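Local structure of arylamine n-acetyltransferase (Mycobacterium smegmatis, 1W5R) at residues 43-48 with 261-266; 209-214 with 270-275; 88-93 with 117-122; 113-118 with 126-131. The protein catalyses transfer of an acetyl group, in this family typically from acetyl-coenzyme A, to the amino group of arylamines. The protein carries 1 engineered substitution. All coordinates share one frame; numbering follows the deposited sequence.

Interaction 1. Residues 43-48 with 261-266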
loop_
_atom_site.group_PDB
_atom_site.type_symbol
_atom_site.label_atom_id
_atom_site.label_comp_id
_atom_site.label_asym_id
_atom_site.label_seq_id
_atom_site.Cartn_x
_atom_site.Cartn_y
_atom_site.Cartn_z
ATOM N N ASN A 43 -20.127 3.669 7.911
ATOM C CA ASN A 43 -20.992 3.559 9.086
ATOM C C ASN A 43 -20.724 4.683 10.088
ATOM O O ASN A 43 -20.774 4.454 11.283
ATOM C CB ASN A 43 -20.786 2.210 9.785
ATOM C CG ASN A 43 -19.437 2.137 10.469
ATOM O OD1 ASN A 43 -18.452 2.646 9.934
ATOM N ND2 ASN A 43 -19.386 1.525 11.657
ATOM N N LEU A 44 -20.425 5.883 9.607
ATOM C CA LEU A 44 -20.142 6.977 10.544
ATOM C C LEU A 44 -21.331 7.280 11.464
ATOM O O LEU A 44 -21.127 7.620 12.632
ATOM C CB LEU A 44 -19.711 8.236 9.810
ATOM C CG LEU A 44 -18.295 8.135 9.236
ATOM C CD1 LEU A 44 -18.163 9.075 8.041
ATOM C CD2 LEU A 44 -17.222 8.405 10.297
ATOM N N ASP A 45 -22.562 7.138 10.962
ATOM C CA ASP A 45 -23.722 7.415 11.823
ATOM C C ASP A 45 -23.755 6.460 13.032
ATOM O O ASP A 45 -23.684 6.926 14.164
ATOM C CB ASP A 45 -25.043 7.398 11.041
ATOM C CG ASP A 45 -25.308 8.707 10.300
ATOM O OD1 ASP A 45 -24.454 9.632 10.327
ATOM O OD2 ASP A 45 -26.394 8.811 9.675
ATOM N N PRO A 46 -23.843 5.127 12.815
ATOM C CA PRO A 46 -23.862 4.237 14.000
ATOM C C PRO A 46 -22.622 4.368 14.873
ATOM O O PRO A 46 -22.724 4.236 16.095
ATOM C CB PRO A 46 -23.934 2.823 13.417
ATOM C CG PRO A 46 -24.208 2.960 11.987
ATOM C CD PRO A 46 -24.058 4.384 11.556
ATOM N N LEU A 47 -21.467 4.617 14.255
ATOM C CA LEU A 47 -20.236 4.842 15.035
ATOM C C LEU A 47 -20.415 5.987 16.042
ATOM O O LEU A 47 -19.947 5.900 17.198
ATOM C CB LEU A 47 -19.041 5.120 14.106
ATOM C CG LEU A 47 -17.696 5.404 14.808
ATOM C CD1 LEU A 47 -17.192 4.185 15.560
ATOM C CD2 LEU A 47 -16.666 5.900 13.808
ATOM N N LEU A 48 -21.131 7.021 15.605
ATOM C CA LEU A 48 -21.321 8.238 16.393
ATOM C C LEU A 48 -22.612 8.196 17.212
ATOM O O LEU A 48 -23.037 9.218 17.770
ATOM C CB LEU A 48 -21.304 9.461 15.474
ATOM C CG LEU A 48 -19.916 9.716 14.865
ATOM C CD1 LEU A 48 -20.014 10.615 13.650
ATOM C CD2 LEU A 48 -18.959 10.302 15.911
ATOM N N GLY A 261 -18.496 17.678 7.102
ATOM C CA GLY A 261 -19.239 18.877 7.501
ATOM C C GLY A 261 -20.651 18.525 7.947
ATOM O O GLY A 261 -21.204 19.165 8.842
ATOM N N ASP A 262 -21.214 17.493 7.316
ATOM C CA ASP A 262 -22.497 16.879 7.701
ATOM C C ASP A 262 -22.573 16.529 9.199
ATOM O O ASP A 262 -23.655 16.554 9.791
ATOM C CB ASP A 262 -22.743 15.632 6.817
ATOM C CG ASP A 262 -23.804 14.671 7.384
ATOM O OD1 ASP A 262 -23.631 14.154 8.503
ATOM O OD2 ASP A 262 -24.798 14.389 6.690
ATOM N N LEU A 263 -21.424 16.216 9.800
ATOM C CA LEU A 263 -21.368 15.741 11.188
ATOM C C LEU A 263 -20.748 16.748 12.167
ATOM O O LEU A 263 -20.113 16.363 13.153
ATOM C CB LEU A 263 -20.626 14.398 11.251
ATOM C CG LEU A 263 -21.311 13.207 10.569
ATOM C CD1 LEU A 263 -20.291 12.125 10.240
ATOM C CD2 LEU A 263 -22.462 12.649 11.414
ATOM N N ALA A 264 -20.964 18.035 11.896
ATOM C CA ALA A 264 -20.439 19.124 12.729
ATOM C C ALA A 264 -20.833 18.991 14.201
ATOM O O ALA A 264 -21.996 18.725 14.523
ATOM C CB ALA A 264 -20.896 20.465 12.184
ATOM N N GLY A 265 -19.861 19.199 15.086
ATOM C CA GLY A 265 -20.110 19.224 16.555
ATOM C C GLY A 265 -20.289 17.854 17.220
ATOM O O GLY A 265 -20.811 17.761 18.347
ATOM N N ARG A 266 -19.847 16.804 16.546
ATOM C CA ARG A 266 -19.990 15.458 17.091
ATOM C C ARG A 266 -18.643 14.868 17.542
ATOM O O ARG A 266 -18.586 13.745 18.046
ATOM C CB ARG A 266 -20.717 14.563 16.100
ATOM C CG ARG A 266 -22.120 15.067 15.810
ATOM C CD ARG A 266 -23.032 13.991 15.185
ATOM N NE ARG A 266 -24.408 14.449 15.007
ATOM C CZ ARG A 266 -25.426 14.113 15.797
ATOM N NH1 ARG A 266 -25.238 13.310 16.837
ATOM N NH2 ARG A 266 -26.639 14.582 15.541
HETATM O O HOH W 1 -22.991 12.001 17.974
#
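Leu263 pushes its side chain against the short helix 44-47, and the two segments meet chiefly around that leucine and Leu48. From the backbone, CB of Leu263 points at the helix. With chi1 at -66°, CG lies beside the backbone N and anti to the carbonyl carbon, which carries both methyls to the helix surface. CD1 of Leu263 is then 3.7 Å from CD1 of Leu48. The same CD1 of Leu263 also reaches CB of Leu44, at 4.0 Å, so it touches two residues one helical turn apart. The other branch, CD2 of Leu263, is 3.9 Å from CD1 of Leu48 and 3.8 Å from OD1 of Asp45, a methyl resting against a carboxylate oxygen. Leu48 also turns its second methyl to the loop: its CD2 is 4.1 Å from the carbonyl O of Arg266, at the far end of the type II turn 263-266. Val268 of helix 268-274 touches both Leu48 and Leu263.

Polar links flank this apolar contact. One water bridges the segments, donating to Leu48 O at 2.8 Å and accepting from Arg266 NH1 in the guanidinium plane. The carboxylate of Asp45 forms salt bridges with Lys63 and Arg69. Arg69 also pairs with Asp262, whose OD1 is 4.9 Å from OD1 of Asp45, and this shared cation probably offsets repulsion between the two acids. The chemistry thus implies a leucine contact joining the helix to the loop before helix 268-274, tied at one side by a shared arginine and at another by water.

Interaction 2. Residues 209-214 with 270-275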
loop_
_atom_site.group_PDB
_atom_site.type_symbol
_atom_site.label_atom_id
_atom_site.label_comp_id
_atom_site.label_asym_id
_atom_site.label_seq_id
_atom_site.Cartn_x
_atom_site.Cartn_y
_atom_site.Cartn_z
ATOM N N THR A 209 -19.073 -0.828 16.965
ATOM C CA THR A 209 -17.814 -0.889 17.726
ATOM C C THR A 209 -16.572 -0.406 16.981
ATOM O O THR A 209 -15.476 -0.347 17.552
ATOM C CB THR A 209 -17.531 -2.318 18.242
ATOM O OG1 THR A 209 -17.435 -3.215 17.136
ATOM C CG2 THR A 209 -18.632 -2.794 19.198
ATOM N N GLY A 210 -16.723 -0.110 15.701
ATOM C CA GLY A 210 -15.605 0.387 14.926
ATOM C C GLY A 210 -16.077 1.085 13.674
ATOM O O GLY A 210 -17.284 1.287 13.490
ATOM N N LEU A 211 -15.110 1.420 12.815
ATOM C CA LEU A 211 -15.327 2.220 11.619
ATOM C C LEU A 211 -15.020 1.393 10.377
ATOM O O LEU A 211 -13.910 0.864 10.253
ATOM C CB LEU A 211 -14.371 3.418 11.647
ATOM C CG LEU A 211 -14.251 4.234 10.358
ATOM C CD1 LEU A 211 -15.473 5.101 10.166
ATOM C CD2 LEU A 211 -12.992 5.099 10.366
ATOM N N THR A 212 -15.986 1.296 9.461
ATOM C CA THR A 212 -15.763 0.638 8.170
ATOM C C THR A 212 -16.155 1.601 7.061
ATOM O O THR A 212 -17.273 2.134 7.060
ATOM C CB THR A 212 -16.590 -0.646 8.001
ATOM O OG1 THR A 212 -16.184 -1.607 8.976
ATOM C CG2 THR A 212 -16.404 -1.240 6.598
ATOM N N VAL A 213 -15.226 1.834 6.136
ATOM C CA VAL A 213 -15.473 2.676 4.968
ATOM C C VAL A 213 -14.949 1.930 3.749
ATOM O O VAL A 213 -13.873 1.333 3.800
ATOM C CB VAL A 213 -14.785 4.070 5.112
ATOM C CG1 VAL A 213 -15.153 4.979 3.943
ATOM C CG2 VAL A 213 -15.181 4.739 6.417
ATOM N N ALA A 214 -15.703 1.922 2.652
ATOM C CA ALA A 214 -15.235 1.183 1.482
ATOM C C ALA A 214 -15.720 1.797 0.184
ATOM O O ALA A 214 -16.703 2.541 0.164
ATOM C CB ALA A 214 -15.659 -0.294 1.561
ATOM N N ALA A 270 -12.226 12.467 17.641
ATOM C CA ALA A 270 -12.053 11.780 18.920
ATOM C C ALA A 270 -12.684 10.387 18.944
ATOM O O ALA A 270 -12.135 9.469 19.533
ATOM C CB ALA A 270 -12.587 12.626 20.083
ATOM N N ARG A 271 -13.830 10.224 18.287
ATOM C CA ARG A 271 -14.466 8.919 18.277
ATOM C C ARG A 271 -13.710 7.949 17.364
ATOM O O ARG A 271 -13.557 6.774 17.683
ATOM C CB ARG A 271 -15.924 9.048 17.834
ATOM C CG ARG A 271 -16.680 7.726 17.705
ATOM C CD ARG A 271 -16.662 6.868 18.982
ATOM N NE ARG A 271 -17.501 5.682 18.797
ATOM C CZ ARG A 271 -17.334 4.513 19.403
ATOM N NH1 ARG A 271 -16.337 4.320 20.271
ATOM N NH2 ARG A 271 -18.170 3.515 19.116
ATOM N N VAL A 272 -13.258 8.455 16.228
ATOM C CA VAL A 272 -12.415 7.659 15.336
ATOM C C VAL A 272 -11.140 7.201 16.063
ATOM O O VAL A 272 -10.702 6.063 15.904
ATOM C CB VAL A 272 -12.124 8.426 14.040
ATOM C CG1 VAL A 272 -11.055 7.728 13.210
ATOM C CG2 VAL A 272 -13.398 8.543 13.230
ATOM N N ALA A 273 -10.572 8.074 16.901
ATOM C CA ALA A 273 -9.398 7.682 17.685
ATOM C C ALA A 273 -9.656 6.440 18.540
ATOM O O ALA A 273 -8.809 5.556 18.624
ATOM C CB ALA A 273 -8.926 8.842 18.551
ATOM N N GLU A 274 -10.851 6.345 19.131
ATOM C CA GLU A 274 -11.216 5.215 19.998
ATOM C C GLU A 274 -11.248 3.871 19.268
ATOM O O GLU A 274 -11.068 2.817 19.880
ATOM C CB GLU A 274 -12.588 5.438 20.645
ATOM C CG GLU A 274 -12.576 6.529 21.697
ATOM C CD GLU A 274 -13.939 6.791 22.326
ATOM O OE1 GLU A 274 -14.971 6.332 21.806
ATOM O OE2 GLU A 274 -13.955 7.476 23.371
ATOM N N VAL A 275 -11.493 3.925 17.958
ATOM C CA VAL A 275 -11.726 2.709 17.181
ATOM C C VAL A 275 -10.647 2.429 16.116
ATOM O O VAL A 275 -10.879 1.674 15.177
ATOM C CB VAL A 275 -13.154 2.691 16.546
ATOM C CG1 VAL A 275 -14.208 2.759 17.640
ATOM C CG2 VAL A 275 -13.331 3.814 15.548
HETATM O O HOH W 2 -12.593 0.417 13.574
#
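Val275 lays its branched side chain over the backbone of Thr209 and Gly210. CG1 of Val275 is 3.4 Å from the carbonyl O of Thr209, and CB of Val275 is 3.7 Å from CA of Gly210. The two chains come to 5.1 Å between the CA atoms of Gly210 and Val275. The other methyl, CG2, sits between the backbone N and the carbonyl carbon of Val275 and meets CB of Leu211 at 4.1 Å. CG1 also lies 3.7 Å above one face of the Arg271 guanidinium, displaced toward its rim. That group forms a salt bridge with Glu274 through NH1, while its NE bonds to Leu47 O. Farther along, CD2 of Leu211 makes a looser apolar contact with CG1 of Val272, at 4.3 Å, and Val248 of helix 245-255 packs against both residues.

One water bridges the segments directly, accepting from Leu211 N at 2.8 Å and donating to Val275 O at 2.7 Å. Thr278 OG1 also bonds Thr209 O and, weakly, Val275 O. The end of helix 268-274 is therefore held to the entry of strand 212-216 by aliphatic contacts and by a water that satisfies two main-chain groups not bonded to each other directly.

Interaction 3. Residues 88-93 with 117-122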
loop_
_atom_site.group_PDB
_atom_site.type_symbol
_atom_site.label_atom_id
_atom_site.label_comp_id
_atom_site.label_asym_id
_atom_site.label_seq_id
_atom_site.Cartn_x
_atom_site.Cartn_y
_atom_site.Cartn_z
ATOM N N GLY A 88 -38.186 1.175 -13.861
ATOM C CA GLY A 88 -39.011 0.160 -14.521
ATOM C C GLY A 88 -38.669 -1.296 -14.246
ATOM O O GLY A 88 -39.353 -2.205 -14.740
ATOM N N PHE A 89 -37.609 -1.535 -13.467
ATOM C CA PHE A 89 -37.272 -2.894 -13.034
ATOM C C PHE A 89 -38.254 -3.377 -11.978
ATOM O O PHE A 89 -38.861 -2.570 -11.279
ATOM C CB PHE A 89 -35.867 -2.934 -12.426
ATOM C CG PHE A 89 -34.765 -2.644 -13.395
ATOM C CD1 PHE A 89 -34.255 -1.363 -13.522
ATOM C CD2 PHE A 89 -34.214 -3.664 -14.165
ATOM C CE1 PHE A 89 -33.208 -1.095 -14.400
ATOM C CE2 PHE A 89 -33.179 -3.407 -15.055
ATOM C CZ PHE A 89 -32.670 -2.129 -15.174
ATOM N N GLU A 90 -38.408 -4.691 -11.853
ATOM C CA GLU A 90 -39.199 -5.245 -10.769
ATOM C C GLU A 90 -38.241 -5.674 -9.671
ATOM O O GLU A 90 -37.280 -6.411 -9.919
ATOM C CB GLU A 90 -40.063 -6.409 -11.239
ATOM C CG GLU A 90 -41.131 -6.825 -10.236
ATOM C CD GLU A 90 -40.796 -8.124 -9.534
ATOM O OE1 GLU A 90 -40.657 -9.156 -10.232
ATOM O OE2 GLU A 90 -40.684 -8.123 -8.292
ATOM N N VAL A 91 -38.501 -5.187 -8.461
ATOM C CA VAL A 91 -37.536 -5.317 -7.363
ATOM C C VAL A 91 -38.183 -5.941 -6.133
ATOM O O VAL A 91 -39.242 -5.476 -5.667
ATOM C CB VAL A 91 -36.936 -3.934 -6.967
ATOM C CG1 VAL A 91 -35.877 -4.080 -5.856
ATOM C CG2 VAL A 91 -36.357 -3.203 -8.177
ATOM N N GLU A 92 -37.565 -6.995 -5.614
ATOM C CA GLU A 92 -37.901 -7.525 -4.293
ATOM C C GLU A 92 -36.715 -7.303 -3.362
ATOM O O GLU A 92 -35.556 -7.440 -3.786
ATOM C CB GLU A 92 -38.284 -8.998 -4.370
ATOM C CG GLU A 92 -39.593 -9.194 -5.148
ATOM C CD GLU A 92 -39.981 -10.641 -5.358
ATOM O OE1 GLU A 92 -39.093 -11.521 -5.373
ATOM O OE2 GLU A 92 -41.198 -10.894 -5.526
ATOM N N ARG A 93 -37.007 -6.909 -2.122
ATOM C CA ARG A 93 -35.980 -6.735 -1.100
ATOM C C ARG A 93 -35.825 -7.993 -0.276
ATOM O O ARG A 93 -36.789 -8.508 0.295
ATOM C CB ARG A 93 -36.298 -5.556 -0.169
ATOM C CG ARG A 93 -36.104 -4.164 -0.774
ATOM C CD ARG A 93 -37.178 -3.814 -1.816
ATOM N NE ARG A 93 -37.136 -2.392 -2.126
ATOM C CZ ARG A 93 -37.911 -1.779 -3.016
ATOM N NH1 ARG A 93 -38.820 -2.467 -3.711
ATOM N NH2 ARG A 93 -37.779 -0.475 -3.208
ATOM N N SER A 117 -33.472 -8.654 -5.305
ATOM C CA SER A 117 -33.734 -9.596 -6.383
ATOM C C SER A 117 -34.478 -8.820 -7.474
ATOM O O SER A 117 -35.584 -8.300 -7.236
ATOM C CB SER A 117 -34.526 -10.790 -5.874
ATOM O OG SER A 117 -34.974 -11.573 -6.969
ATOM N N VAL A 118 -33.849 -8.708 -8.644
ATOM C CA VAL A 118 -34.284 -7.771 -9.684
ATOM C C VAL A 118 -34.662 -8.513 -10.966
ATOM O O VAL A 118 -33.930 -9.385 -11.421
ATOM C CB VAL A 118 -33.180 -6.720 -9.979
ATOM C CG1 VAL A 118 -33.592 -5.728 -11.050
ATOM C CG2 VAL A 118 -32.788 -5.977 -8.703
ATOM N N ALA A 119 -35.819 -8.161 -11.520
ATOM C CA ALA A 119 -36.251 -8.702 -12.809
ATOM C C ALA A 119 -36.313 -7.585 -13.841
ATOM O O ALA A 119 -36.719 -6.464 -13.531
ATOM C CB ALA A 119 -37.617 -9.372 -12.675
ATOM N N VAL A 120 -35.896 -7.891 -15.068
ATOM C CA VAL A 120 -36.219 -7.025 -16.206
ATOM C C VAL A 120 -37.645 -7.341 -16.683
ATOM O O VAL A 120 -38.044 -8.513 -16.706
ATOM C CB VAL A 120 -35.219 -7.161 -17.391
ATOM C CG1 VAL A 120 -33.828 -6.704 -16.988
ATOM C CG2 VAL A 120 -35.190 -8.577 -17.931
ATOM N N PRO A 121 -38.426 -6.300 -17.039
ATOM C CA PRO A 121 -39.787 -6.457 -17.584
ATOM C C PRO A 121 -40.001 -7.664 -18.524
ATOM O O PRO A 121 -41.086 -8.247 -18.526
ATOM C CB PRO A 121 -40.029 -5.136 -18.331
ATOM C CG PRO A 121 -38.886 -4.206 -17.939
ATOM C CD PRO A 121 -38.062 -4.880 -16.891
ATOM N N GLY A 122 -38.980 -8.034 -19.301
ATOM C CA GLY A 122 -39.010 -9.264 -20.114
ATOM C C GLY A 122 -38.388 -10.435 -19.373
ATOM O O GLY A 122 -37.180 -10.674 -19.474
#
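Two neighbouring antiparallel strands of the large sheet, 90-98 and 111-119, run side by side here; the axes of their segments 90-93 and 117-119 approach to 4.8 Å at 168°. Glu90 with Ala119 and Glu92 with Ser117 form hydrogen-bonded pairs. In the first, Glu90 N donates to Ala119 O at 3.0 Å, and Ala119 N returns a bond to Glu90 O at 2.8 Å. In the second both bonds are nearly straight: Glu92 N donates to Ser117 O at 2.9 Å, 176° at the hydrogen, and Ser117 N bonds back to Glu92 O. Val91 and Val118 form the non-hydrogen-bonded pair between them, where CA of Val118 makes a CH...O contact of 3.3 Å with Glu90 O.

Just before the strand, Gly88 closes helix 73-87 in a Schellman motif, and Phe89 then turns its ring along the partner chain. The CD2 atom of Phe89 meets CG1 of Val118 obliquely at 3.8 Å. CG1 of Val120 lies at the ring edge, 3.9 Å from CE2 of Phe89, and Ala119 O also sits at that edge, in the ring plane. The Glu90 chain bends at chi2 (-106°), and its OE1 forms a salt bridge with Arg126. Across this strand pair, Phe89, Val91 and Val118 thus pack with Leu84 on the helix side, where Arg93 also pairs with Glu85, while Glu90 meets Arg126 on the opposite face.

Interaction 4. Residues 113-118 with 126-131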
loop_
_atom_site.group_PDB
_atom_site.type_symbol
_atom_site.label_atom_id
_atom_site.label_comp_id
_atom_site.label_asym_id
_atom_site.label_seq_id
_atom_site.Cartn_x
_atom_site.Cartn_y
_atom_site.Cartn_z
ATOM N N HIS A 113 -28.248 -8.298 6.837
ATOM C CA HIS A 113 -27.981 -7.855 5.470
ATOM C C HIS A 113 -29.277 -7.706 4.684
ATOM O O HIS A 113 -30.315 -8.300 5.039
ATOM C CB HIS A 113 -27.013 -8.818 4.772
ATOM C CG HIS A 113 -26.386 -8.262 3.525
ATOM N ND1 HIS A 113 -26.155 -6.915 3.336
ATOM C CD2 HIS A 113 -25.894 -8.882 2.423
ATOM C CE1 HIS A 113 -25.584 -6.727 2.158
ATOM N NE2 HIS A 113 -25.416 -7.905 1.583
ATOM N N ASN A 114 -29.208 -6.913 3.622
ATOM C CA ASN A 114 -30.350 -6.613 2.757
ATOM C C ASN A 114 -29.780 -6.576 1.348
ATOM O O ASN A 114 -28.779 -5.893 1.110
ATOM C CB ASN A 114 -30.949 -5.256 3.182
ATOM C CG ASN A 114 -31.981 -4.673 2.202
ATOM O OD1 ASN A 114 -32.046 -3.452 2.060
ATOM N ND2 ASN A 114 -32.797 -5.518 1.559
ATOM N N VAL A 115 -30.385 -7.356 0.442
ATOM C CA VAL A 115 -29.968 -7.400 -0.959
ATOM C C VAL A 115 -31.210 -7.309 -1.856
ATOM O O VAL A 115 -32.343 -7.314 -1.348
ATOM C CB VAL A 115 -29.124 -8.664 -1.308
ATOM C CG1 VAL A 115 -27.875 -8.713 -0.447
ATOM C CG2 VAL A 115 -29.943 -9.964 -1.168
ATOM N N LEU A 116 -31.001 -7.209 -3.170
ATOM C CA LEU A 116 -32.125 -7.062 -4.101
ATOM C C LEU A 116 -32.234 -8.259 -5.020
ATOM O O LEU A 116 -31.212 -8.807 -5.454
ATOM C CB LEU A 116 -31.961 -5.811 -4.959
ATOM C CG LEU A 116 -31.754 -4.510 -4.180
ATOM C CD1 LEU A 116 -31.494 -3.369 -5.165
ATOM C CD2 LEU A 116 -32.958 -4.221 -3.269
ATOM N N SER A 117 -33.472 -8.654 -5.305
ATOM C CA SER A 117 -33.734 -9.596 -6.383
ATOM C C SER A 117 -34.478 -8.820 -7.474
ATOM O O SER A 117 -35.584 -8.300 -7.236
ATOM C CB SER A 117 -34.526 -10.790 -5.874
ATOM O OG SER A 117 -34.974 -11.573 -6.969
ATOM N N VAL A 118 -33.849 -8.708 -8.644
ATOM C CA VAL A 118 -34.284 -7.771 -9.684
ATOM C C VAL A 118 -34.662 -8.513 -10.966
ATOM O O VAL A 118 -33.930 -9.385 -11.421
ATOM C CB VAL A 118 -33.180 -6.720 -9.979
ATOM C CG1 VAL A 118 -33.592 -5.728 -11.050
ATOM C CG2 VAL A 118 -32.788 -5.977 -8.703
ATOM N N ARG A 126 -34.388 -13.851 -12.578
ATOM C CA ARG A 126 -34.074 -12.735 -11.690
ATOM C C ARG A 126 -32.576 -12.607 -11.476
ATOM O O ARG A 126 -31.827 -13.565 -11.701
ATOM C CB ARG A 126 -34.781 -12.891 -10.346
ATOM C CG ARG A 126 -36.299 -13.055 -10.466
ATOM C CD ARG A 126 -36.981 -12.923 -9.122
ATOM N NE ARG A 126 -37.062 -11.524 -8.680
ATOM C CZ ARG A 126 -38.055 -10.684 -8.982
ATOM N NH1 ARG A 126 -39.064 -11.085 -9.753
ATOM N NH2 ARG A 126 -38.041 -9.437 -8.535
ATOM N N TYR A 127 -32.162 -11.414 -11.048
ATOM C CA TYR A 127 -30.763 -11.121 -10.775
ATOM C C TYR A 127 -30.561 -10.713 -9.330
ATOM O O TYR A 127 -31.356 -9.945 -8.776
ATOM C CB TYR A 127 -30.274 -10.006 -11.690
ATOM C CG TYR A 127 -30.225 -10.460 -13.118
ATOM C CD1 TYR A 127 -31.372 -10.432 -13.921
ATOM C CD2 TYR A 127 -29.047 -10.966 -13.652
ATOM C CE1 TYR A 127 -31.321 -10.889 -15.248
ATOM C CE2 TYR A 127 -28.986 -11.411 -14.961
ATOM C CZ TYR A 127 -30.113 -11.374 -15.749
ATOM O OH TYR A 127 -30.013 -11.833 -17.044
ATOM N N LEU A 128 -29.507 -11.246 -8.723
ATOM C CA LEU A 128 -29.039 -10.739 -7.431
ATOM C C LEU A 128 -28.267 -9.451 -7.642
ATOM O O LEU A 128 -27.350 -9.385 -8.468
ATOM C CB LEU A 128 -28.166 -11.776 -6.726
ATOM C CG LEU A 128 -27.579 -11.328 -5.375
ATOM C CD1 LEU A 128 -28.672 -11.007 -4.359
ATOM C CD2 LEU A 128 -26.612 -12.373 -4.869
ATOM N N VAL A 129 -28.653 -8.416 -6.899
ATOM C CA VAL A 129 -27.968 -7.128 -6.958
ATOM C C VAL A 129 -27.637 -6.741 -5.522
ATOM O O VAL A 129 -28.504 -6.766 -4.648
ATOM C CB VAL A 129 -28.845 -6.049 -7.641
ATOM C CG1 VAL A 129 -28.169 -4.700 -7.572
ATOM C CG2 VAL A 129 -29.101 -6.448 -9.108
ATOM N N ASP A 130 -26.371 -6.413 -5.283
ATOM C CA ASP A 130 -25.948 -6.060 -3.930
ATOM C C ASP A 130 -24.805 -5.080 -4.042
ATOM O O ASP A 130 -23.694 -5.460 -4.382
ATOM C CB ASP A 130 -25.519 -7.322 -3.175
ATOM C CG ASP A 130 -24.993 -7.037 -1.765
ATOM O OD1 ASP A 130 -25.132 -5.892 -1.270
ATOM O OD2 ASP A 130 -24.455 -7.991 -1.146
ATOM N N VAL A 131 -25.101 -3.813 -3.795
ATOM C CA VAL A 131 -24.074 -2.774 -3.810
ATOM C C VAL A 131 -23.766 -2.297 -2.381
ATOM O O VAL A 131 -23.119 -1.264 -2.189
ATOM C CB VAL A 131 -24.451 -1.588 -4.731
ATOM C CG1 VAL A 131 -24.589 -2.064 -6.191
ATOM C CG2 VAL A 131 -25.744 -0.909 -4.249
#
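Main-chain bonds define the hairpin of strands 111-119 and 127-129. Leu116 exchanges two with Val129, and Val118 two with Tyr127, the shortest being Tyr127 N to Val118 O at 2.7 Å. Ser117 and Leu128 form the non-hydrogen-bonded pair between them.

Among side-chain bonds, Arg126 grips Ser117 side-on. Its chain bends at chi3 (76°) so that NE reaches Ser117 OG at 2.7 Å and NH2 reaches Ser117 O at 3.0 Å. Both acceptors lie close to the guanidinium plane, although NH2 comes from above the carbonyl plane; NH1 pairs with Glu90. At the other end, His113 NE2 donates to Asp130 OD2 at 2.9 Å. The carboxylate oxygen lies in the imidazole plane, yet NE2 meets it from above the carboxylate plane, the two planes being 52° apart. Asn77 and Gly132 N hold OD1.

Apolar contacts lie on both faces: CG2 of Val115 meets CD1 of Leu128 at 3.6 Å on the Ser117 face, and CG2 of Val118 meets CG2 of Val129 at 3.7 Å on the other.

His113 also touches Gln73, engineered in place of a cysteine; the His-Asp pair is consistent with two members of the family's Cys-His-Asp triad, the aspartate bond probably helping, with the rings of Tyr180 and Phe133, to orient the imidazole.

In the fold
From the N terminus, helix 44-47 opens the widest loop, which interaction 1 closes only at 261-266. Interactions 3 and 4 are nested within it. Residues 88-93 pair with 117-122 in interaction 3, and the chain then turns back to form interaction 4; the two share Ser117 and Val118 on strand 111-119 and join three consecutive strands of the large sheet. Interaction 2 starts later, at 209-214, and ends at 270-275, so it crosses interaction 1. The two touch, with Asn43 probably bonding to Gly210 and Thr212. Interaction 1 joins helix 44-47 to the loop before helix 268-274, and interaction 2 joins that helix to the entry of strand 212-216 of the smaller sheet, both across the chain's centre from interactions 3 and 4.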